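Side-chain contacts in spike protein P1 (Pseudoalteromonas phage pm2, PDB 2VVE), which binds the host-cell receptor as the spike protein at the fivefold vertices of the phage capsid: residues D143-Y148 with E226-F231; D147-S152 with V216-H221; T209-D214 with Q220-D225. One frame throughout, in Å; residues are numbered along the deposited sequence.

Contact 1 (D143-Y148 with E226-F231); sequences DGLGDY and ESFTTF
Leu145 and Phe228 carry the direct contact, the leucine ending on the far tip of the phenylalanine ring. From the backbone its CB heads toward the 226-231 segment, and CG stands anti to the leucine nitrogen (chi1 -166°), which carries both methyls to the ring. Leu145 CD1 lies 3.9 Å from Phe228 CZ. Leu145 CD2 comes to 3.8 Å from Phe228 CZ and 4.1 Å from Phe228 CE1, meeting the ring obliquely. Ser139, Ile151, Glu218 and Val219 also lie against this leucine. The pair joins the loop between strands 129-137 and 151-160 to 226-231, which runs on as strand 229-236, at one end of a two-sheet β domain consistent with the jelly-roll fold. Within 226-231, Ser227 forms an ST turn, its OG accepting from Thr229 N at 3.0 Å. No direct hydrogen bond crosses the contact; water 1 lies 2.8 Å from Glu226 O, and its bond to Asp143 OD2, at 3.3 Å, is weak. That carboxylate oxygen has stronger partners in His221 NE2, by a hydrogen bond, and Arg96 NH2, by a salt bridge. Ring against ring, Phe228 also meets His221, their planes about 30° apart.

Contact 2 (D147-S152 with V216-H221); sequences DYTSIS and VQEVQH. With CA (calcium ion), chain C.
Thr149 and Glu218 reach toward each other from opposite directions, tying the loop that enters strand 151-160 to helix 213-219 at one end of the two-sheet β domain, consistent with a jelly roll, beside a calcium site. One hydrogen bond joins the two segments: Thr149 OG1 donates to Glu218 OE2 at 2.7 Å, meeting the syn lone pair, on the side of the other carboxylate oxygen. Glu218 is extended beyond CG, which brings its carboxylate across to the threonine. Glu218 OE1 serves the same loop, accepting from the backbone nitrogen of Gly146, so the two oxygens of one carboxylate grip it at two points.

Packing comes from the other branch of the threonine. With OG1 anti to the carbonyl carbon (chi1 -57°), CG2 is left anti to the backbone nitrogen and presses tightly on the acceptor, 3.2 Å from Glu218 OE2. Thr149 also rests against Asp214. Within 216-221, Val219 CG2 lies 3.4 Å above the plane of the His221 ring, toward its rim.

Metal coordination enters one residue further along the loop. Ser150 contributes its backbone carbonyl oxygen, O, at 2.3 Å from the calcium ion, while its CB points away from the 216-221 segment. Asp212 and Asp214 supply the remaining protein ligands, and three waters complete the shell. One of these, water 2, is 2.1 Å from the calcium ion and hydrogen-bonded at 3.2 Å to Ser152 OG.

Contact 3 (T209-D214 with Q220-D225); sequences TELDYD and QHDWYD. With CA (calcium ion), chain C.
The chain entering helix 213-219 and the chain leaving it close on each other where Leu211 lies over one face of Trp223. With chi1 at 178°, the leucine CG points opposite the backbone N and CD2 comes over the indole in a CH-pi contact: Leu211 CD2 is 3.7 Å from the centroid of the five-membered ring of Trp223 and 15° off its normal. Leu211 CB covers the six-membered part, 3.7 Å from Trp223 CH2. At the indole's edge and in its plane, Thr209 O lies 3.5 Å from Trp223 CH2. The other leucine methyl, CD1, packs 4.0 Å from His221 CB. Trp223 is held in a type II β turn from Asp222 to Asp225; besides the turn's own backbone bond, Asp225 OD2 accepts from Asp222 N at 2.9 Å, met from above the carboxylate plane. Next to Leu211, Asp212 is the N-cap of the helix. Its OD1 receives Asp214 N at 2.8 Å through the anti lone pair and at the same time binds the calcium ion. Asp212 grips the metal with both oxygens, OD1 and OD2, each at 2.5 Å, while Asp214 adds OD2 alone.

The three contacts cluster at one end of the β domain that holds strands 88-91 to 229-236, their centres about 7 Å (1 and 2), about 9 Å (2 and 3) and about 10 Å (1 and 3) apart. Along the chain 143-152 comes first, running into strand 151-160, then 209-214, which opens helix 213-219, then 220-225 and 226-231. Contacts 1 and 2 share Asp147 and Tyr148; contacts 2 and 3 share Gln220, His221 and helix 213-219. His221, part of contacts 2 and 3, also reaches contact 1, and the calcium ion joins 2 to 3, with Asp212 also accepting from Ser152 N. Loops distant in sequence are thereby fixed together in the stem and receptor-binding fragment.

Contact 1 (D143-Y148 with E226-F231)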
# COMPACT_ATOMS: atom_id res chain seq x y z
N ASP A 143 -14.09 -34.63 -35.37
CA ASP A 143 -12.77 -34.87 -35.98
C ASP A 143 -12.85 -35.98 -37.04
O ASP A 143 -11.83 -36.54 -37.46
CB ASP A 143 -11.71 -35.20 -34.91
CG ASP A 143 -11.45 -34.04 -33.96
OD1 ASP A 143 -11.91 -32.90 -34.22
OD2 ASP A 143 -10.76 -34.27 -32.94
N GLY A 144 -14.08 -36.28 -37.47
CA GLY A 144 -14.32 -37.31 -38.47
C GLY A 144 -14.49 -38.72 -37.93
O GLY A 144 -14.49 -39.68 -38.69
N LEU A 145 -14.65 -38.84 -36.60
CA LEU A 145 -14.89 -40.13 -35.96
C LEU A 145 -16.19 -40.75 -36.46
O LEU A 145 -17.18 -40.05 -36.68
CB LEU A 145 -14.94 -39.97 -34.43
CG LEU A 145 -14.85 -41.23 -33.57
CD1 LEU A 145 -13.40 -41.57 -33.23
CD2 LEU A 145 -15.67 -41.05 -32.28
N GLY A 146 -16.18 -42.07 -36.65
CA GLY A 146 -17.39 -42.83 -37.01
C GLY A 146 -18.57 -42.54 -36.09
O GLY A 146 -18.39 -42.29 -34.89
N ASP A 147 -19.77 -42.57 -36.66
CA ASP A 147 -21.00 -42.26 -35.93
C ASP A 147 -21.38 -43.33 -34.90
O ASP A 147 -22.21 -43.09 -34.03
CB ASP A 147 -22.17 -42.04 -36.90
CG ASP A 147 -22.00 -40.78 -37.76
OD1 ASP A 147 -21.07 -39.98 -37.53
OD2 ASP A 147 -22.83 -40.60 -38.68
N TYR A 148 -20.77 -44.52 -35.01
CA TYR A 148 -21.11 -45.63 -34.12
C TYR A 148 -19.91 -46.18 -33.35
O TYR A 148 -20.00 -47.21 -32.68
CB TYR A 148 -21.84 -46.73 -34.89
CG TYR A 148 -23.11 -46.20 -35.51
CD1 TYR A 148 -24.20 -45.83 -34.70
CD2 TYR A 148 -23.22 -46.02 -36.88
CE1 TYR A 148 -25.36 -45.32 -35.26
CE2 TYR A 148 -24.38 -45.51 -37.44
CZ TYR A 148 -25.44 -45.16 -36.63
OH TYR A 148 -26.59 -44.66 -37.18
N GLU A 226 -7.48 -32.14 -27.97
CA GLU A 226 -8.88 -31.92 -27.59
C GLU A 226 -9.67 -33.24 -27.65
O GLU A 226 -9.60 -33.98 -28.63
CB GLU A 226 -9.52 -30.81 -28.43
CG GLU A 226 -8.95 -29.43 -28.07
CD GLU A 226 -9.83 -28.26 -28.52
OE1 GLU A 226 -10.48 -28.34 -29.59
OE2 GLU A 226 -9.84 -27.23 -27.80
N SER A 227 -10.37 -33.53 -26.56
CA SER A 227 -11.13 -34.77 -26.40
C SER A 227 -12.53 -34.62 -26.98
O SER A 227 -12.79 -33.67 -27.73
CB SER A 227 -11.19 -35.18 -24.92
OG SER A 227 -12.01 -34.30 -24.17
N PHE A 228 -13.41 -35.56 -26.66
CA PHE A 228 -14.82 -35.45 -27.00
C PHE A 228 -15.64 -34.90 -25.82
O PHE A 228 -16.86 -34.99 -25.81
CB PHE A 228 -15.37 -36.81 -27.42
CG PHE A 228 -14.61 -37.43 -28.55
CD1 PHE A 228 -14.75 -36.94 -29.85
CD2 PHE A 228 -13.77 -38.51 -28.32
CE1 PHE A 228 -14.05 -37.53 -30.91
CE2 PHE A 228 -13.05 -39.09 -29.37
CZ PHE A 228 -13.20 -38.60 -30.67
N THR A 229 -14.95 -34.32 -24.83
CA THR A 229 -15.58 -33.89 -23.59
C THR A 229 -15.46 -32.39 -23.43
O THR A 229 -14.38 -31.85 -23.62
CB THR A 229 -14.91 -34.61 -22.39
OG1 THR A 229 -15.16 -36.03 -22.50
CG2 THR A 229 -15.45 -34.11 -21.04
N THR A 230 -16.57 -31.73 -23.09
CA THR A 230 -16.59 -30.29 -22.83
C THR A 230 -17.21 -29.98 -21.46
O THR A 230 -18.31 -30.45 -21.14
CB THR A 230 -17.37 -29.52 -23.94
OG1 THR A 230 -16.80 -29.81 -25.22
CG2 THR A 230 -17.33 -27.99 -23.69
N PHE A 231 -16.50 -29.17 -20.67
CA PHE A 231 -17.03 -28.71 -19.38
C PHE A 231 -17.88 -27.46 -19.57
O PHE A 231 -17.43 -26.33 -19.38
CB PHE A 231 -15.90 -28.47 -18.36
CG PHE A 231 -15.23 -29.73 -17.90
CD1 PHE A 231 -15.58 -30.33 -16.70
CD2 PHE A 231 -14.26 -30.34 -18.69
CE1 PHE A 231 -14.97 -31.52 -16.27
CE2 PHE A 231 -13.64 -31.53 -18.28
CZ PHE A 231 -13.99 -32.11 -17.07
O HOH W 1 -8.26 -33.24 -31.01

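Contact 2 (D147-S152 with V216-H221)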
# COMPACT_ATOMS: atom_id res chain seq x y z
N ASP A 147 -19.77 -42.57 -36.66
CA ASP A 147 -21.00 -42.26 -35.93
C ASP A 147 -21.38 -43.33 -34.90
O ASP A 147 -22.21 -43.09 -34.03
CB ASP A 147 -22.17 -42.04 -36.90
CG ASP A 147 -22.00 -40.78 -37.76
OD1 ASP A 147 -21.07 -39.98 -37.53
OD2 ASP A 147 -22.83 -40.60 -38.68
N TYR A 148 -20.77 -44.52 -35.01
CA TYR A 148 -21.11 -45.63 -34.12
C TYR A 148 -19.91 -46.18 -33.35
O TYR A 148 -20.00 -47.21 -32.68
CB TYR A 148 -21.84 -46.73 -34.89
CG TYR A 148 -23.11 -46.20 -35.51
CD1 TYR A 148 -24.20 -45.83 -34.70
CD2 TYR A 148 -23.22 -46.02 -36.88
CE1 TYR A 148 -25.36 -45.32 -35.26
CE2 TYR A 148 -24.38 -45.51 -37.44
CZ TYR A 148 -25.44 -45.16 -36.63
OH TYR A 148 -26.59 -44.66 -37.18
N THR A 149 -18.79 -45.47 -33.47
CA THR A 149 -17.60 -45.72 -32.67
C THR A 149 -17.94 -45.48 -31.20
O THR A 149 -18.52 -44.45 -30.85
CB THR A 149 -16.44 -44.80 -33.11
OG1 THR A 149 -16.18 -44.99 -34.51
CG2 THR A 149 -15.17 -45.09 -32.32
N SER A 150 -17.60 -46.45 -30.35
CA SER A 150 -17.84 -46.36 -28.91
C SER A 150 -16.66 -45.68 -28.22
O SER A 150 -15.54 -46.21 -28.21
CB SER A 150 -18.07 -47.75 -28.32
OG SER A 150 -19.28 -48.31 -28.80
N ILE A 151 -16.93 -44.52 -27.63
CA ILE A 151 -15.93 -43.76 -26.89
C ILE A 151 -16.20 -43.83 -25.39
O ILE A 151 -17.28 -43.47 -24.93
CB ILE A 151 -15.85 -42.28 -27.37
CG1 ILE A 151 -15.39 -42.19 -28.83
CG2 ILE A 151 -14.97 -41.43 -26.44
CD1 ILE A 151 -13.99 -42.78 -29.13
N SER A 152 -15.20 -44.30 -24.64
CA SER A 152 -15.27 -44.28 -23.18
C SER A 152 -14.76 -42.94 -22.67
O SER A 152 -13.75 -42.43 -23.15
CB SER A 152 -14.46 -45.43 -22.56
OG SER A 152 -15.04 -46.69 -22.87
N VAL A 216 -7.61 -43.02 -30.78
CA VAL A 216 -6.21 -43.08 -31.20
C VAL A 216 -6.09 -43.62 -32.64
O VAL A 216 -5.42 -43.01 -33.49
CB VAL A 216 -5.36 -43.92 -30.20
CG1 VAL A 216 -3.91 -44.01 -30.65
CG2 VAL A 216 -5.44 -43.31 -28.78
N GLN A 217 -6.74 -44.74 -32.92
CA GLN A 217 -6.68 -45.39 -34.23
C GLN A 217 -7.33 -44.58 -35.36
O GLN A 217 -6.72 -44.38 -36.41
CB GLN A 217 -7.29 -46.79 -34.17
CG GLN A 217 -6.70 -47.71 -33.09
CD GLN A 217 -5.18 -47.79 -33.13
OE1 GLN A 217 -4.60 -48.34 -34.07
NE2 GLN A 217 -4.53 -47.24 -32.11
N GLU A 218 -8.56 -44.10 -35.14
CA GLU A 218 -9.36 -43.44 -36.18
C GLU A 218 -8.94 -42.00 -36.48
O GLU A 218 -8.85 -41.61 -37.64
CB GLU A 218 -10.84 -43.43 -35.82
CG GLU A 218 -11.55 -44.77 -35.93
CD GLU A 218 -13.05 -44.65 -35.71
OE1 GLU A 218 -13.66 -43.69 -36.23
OE2 GLU A 218 -13.62 -45.54 -35.04
N VAL A 219 -8.71 -41.22 -35.43
CA VAL A 219 -8.49 -39.78 -35.61
C VAL A 219 -7.19 -39.28 -34.98
O VAL A 219 -6.97 -38.07 -34.86
CB VAL A 219 -9.74 -38.94 -35.17
CG1 VAL A 219 -10.93 -39.24 -36.07
CG2 VAL A 219 -10.10 -39.20 -33.69
N GLN A 220 -6.32 -40.21 -34.58
CA GLN A 220 -4.96 -39.91 -34.10
C GLN A 220 -4.95 -39.00 -32.86
O GLN A 220 -4.06 -38.15 -32.71
CB GLN A 220 -4.09 -39.32 -35.22
CG GLN A 220 -3.81 -40.28 -36.38
CD GLN A 220 -5.01 -40.48 -37.29
OE1 GLN A 220 -5.59 -39.52 -37.79
NE2 GLN A 220 -5.39 -41.74 -37.50
N HIS A 221 -5.93 -39.18 -31.98
CA HIS A 221 -5.96 -38.46 -30.71
C HIS A 221 -4.82 -38.92 -29.82
O HIS A 221 -4.44 -40.08 -29.83
CB HIS A 221 -7.31 -38.65 -30.01
CG HIS A 221 -8.40 -37.76 -30.53
ND1 HIS A 221 -9.60 -37.59 -29.87
CD2 HIS A 221 -8.45 -36.96 -31.62
CE1 HIS A 221 -10.36 -36.74 -30.55
NE2 HIS A 221 -9.68 -36.35 -31.62
CA CA C . -13.84 -47.57 -27.49
O HOH W 2 -15.14 -47.78 -25.87
O HOH W 3 -12.04 -48.91 -26.66
O HOH W 4 -14.89 -49.68 -27.86

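Contact 3 (T209-D214 with Q220-D225)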
# COMPACT_ATOMS: atom_id res chain seq x y z
N THR A 209 -9.85 -37.91 -18.70
CA THR A 209 -8.79 -38.83 -18.24
C THR A 209 -8.64 -40.08 -19.10
O THR A 209 -7.66 -40.83 -18.96
CB THR A 209 -8.98 -39.29 -16.76
OG1 THR A 209 -10.19 -40.06 -16.64
CG2 THR A 209 -9.02 -38.10 -15.80
N GLU A 210 -9.63 -40.33 -19.95
CA GLU A 210 -9.68 -41.57 -20.71
C GLU A 210 -9.36 -41.26 -22.16
O GLU A 210 -10.07 -40.48 -22.81
CB GLU A 210 -11.06 -42.22 -20.57
CG GLU A 210 -11.24 -43.55 -21.29
CD GLU A 210 -10.49 -44.70 -20.63
OE1 GLU A 210 -10.46 -44.76 -19.38
OE2 GLU A 210 -9.95 -45.54 -21.38
N LEU A 211 -8.28 -41.86 -22.66
CA LEU A 211 -7.92 -41.76 -24.07
C LEU A 211 -8.31 -43.09 -24.72
O LEU A 211 -7.61 -44.10 -24.56
CB LEU A 211 -6.42 -41.44 -24.22
CG LEU A 211 -5.82 -41.35 -25.64
CD1 LEU A 211 -6.52 -40.29 -26.49
CD2 LEU A 211 -4.33 -41.06 -25.56
N ASP A 212 -9.44 -43.08 -25.42
CA ASP A 212 -10.04 -44.30 -25.97
C ASP A 212 -9.21 -44.82 -27.14
O ASP A 212 -8.78 -44.05 -28.00
CB ASP A 212 -11.49 -44.03 -26.38
CG ASP A 212 -12.25 -45.29 -26.75
OD1 ASP A 212 -11.96 -45.88 -27.80
OD2 ASP A 212 -13.16 -45.68 -25.98
N TYR A 213 -8.99 -46.13 -27.15
CA TYR A 213 -8.23 -46.81 -28.21
C TYR A 213 -8.72 -46.43 -29.61
O TYR A 213 -7.92 -46.19 -30.52
CB TYR A 213 -8.29 -48.33 -28.00
CG TYR A 213 -7.73 -49.16 -29.13
CD1 TYR A 213 -6.36 -49.38 -29.24
CD2 TYR A 213 -8.57 -49.74 -30.08
CE1 TYR A 213 -5.83 -50.14 -30.28
CE2 TYR A 213 -8.06 -50.51 -31.12
CZ TYR A 213 -6.69 -50.71 -31.22
OH TYR A 213 -6.18 -51.47 -32.24
N ASP A 214 -10.05 -46.37 -29.76
CA ASP A 214 -10.69 -46.08 -31.04
C ASP A 214 -10.41 -44.67 -31.54
O ASP A 214 -10.30 -44.45 -32.75
CB ASP A 214 -12.19 -46.33 -30.94
CG ASP A 214 -12.53 -47.77 -30.60
OD1 ASP A 214 -11.99 -48.70 -31.25
OD2 ASP A 214 -13.34 -47.98 -29.69
N GLN A 220 -6.32 -40.21 -34.58
CA GLN A 220 -4.96 -39.91 -34.10
C GLN A 220 -4.95 -39.00 -32.86
O GLN A 220 -4.06 -38.15 -32.71
CB GLN A 220 -4.09 -39.32 -35.22
CG GLN A 220 -3.81 -40.28 -36.38
CD GLN A 220 -5.01 -40.48 -37.29
OE1 GLN A 220 -5.59 -39.52 -37.79
NE2 GLN A 220 -5.39 -41.74 -37.50
N HIS A 221 -5.93 -39.18 -31.98
CA HIS A 221 -5.96 -38.46 -30.71
C HIS A 221 -4.82 -38.92 -29.82
O HIS A 221 -4.44 -40.08 -29.83
CB HIS A 221 -7.31 -38.65 -30.01
CG HIS A 221 -8.40 -37.76 -30.53
ND1 HIS A 221 -9.60 -37.59 -29.87
CD2 HIS A 221 -8.45 -36.96 -31.62
CE1 HIS A 221 -10.36 -36.74 -30.55
NE2 HIS A 221 -9.68 -36.35 -31.62
N ASP A 222 -4.27 -37.98 -29.05
CA ASP A 222 -3.17 -38.27 -28.14
C ASP A 222 -3.31 -37.36 -26.94
O ASP A 222 -4.13 -36.42 -26.95
CB ASP A 222 -1.83 -38.03 -28.84
CG ASP A 222 -0.66 -38.67 -28.09
OD1 ASP A 222 -0.88 -39.48 -27.17
OD2 ASP A 222 0.49 -38.35 -28.44
N TRP A 223 -2.52 -37.62 -25.90
CA TRP A 223 -2.54 -36.77 -24.71
C TRP A 223 -2.34 -35.29 -25.04
O TRP A 223 -1.56 -34.94 -25.93
CB TRP A 223 -1.53 -37.26 -23.67
CG TRP A 223 -1.84 -38.67 -23.23
CD1 TRP A 223 -1.15 -39.80 -23.54
CD2 TRP A 223 -2.97 -39.10 -22.45
NE1 TRP A 223 -1.75 -40.91 -22.98
CE2 TRP A 223 -2.88 -40.50 -22.31
CE3 TRP A 223 -4.05 -38.42 -21.85
CZ2 TRP A 223 -3.83 -41.25 -21.59
CZ3 TRP A 223 -4.99 -39.17 -21.13
CH2 TRP A 223 -4.87 -40.57 -21.02
N TYR A 224 -3.09 -34.44 -24.34
CA TYR A 224 -3.11 -32.97 -24.52
C TYR A 224 -3.88 -32.48 -25.76
O TYR A 224 -4.05 -31.27 -25.96
CB TYR A 224 -1.69 -32.35 -24.44
CG TYR A 224 -0.97 -32.59 -23.12
CD1 TYR A 224 -1.53 -32.17 -21.91
CD2 TYR A 224 0.27 -33.23 -23.09
CE1 TYR A 224 -0.87 -32.37 -20.71
CE2 TYR A 224 0.94 -33.44 -21.88
CZ TYR A 224 0.35 -33.01 -20.70
OH TYR A 224 0.98 -33.20 -19.49
N ASP A 225 -4.36 -33.42 -26.59
CA ASP A 225 -5.25 -33.07 -27.71
C ASP A 225 -6.64 -32.79 -27.17
O ASP A 225 -6.96 -33.19 -26.05
CB ASP A 225 -5.37 -34.23 -28.71
CG ASP A 225 -4.16 -34.35 -29.65
OD1 ASP A 225 -3.29 -33.46 -29.68
OD2 ASP A 225 -4.09 -35.38 -30.35
CA CA C . -13.84 -47.57 -27.49
O HOH W 2 -15.14 -47.78 -25.87
O HOH W 3 -12.04 -48.91 -26.66
O HOH W 4 -14.89 -49.68 -27.86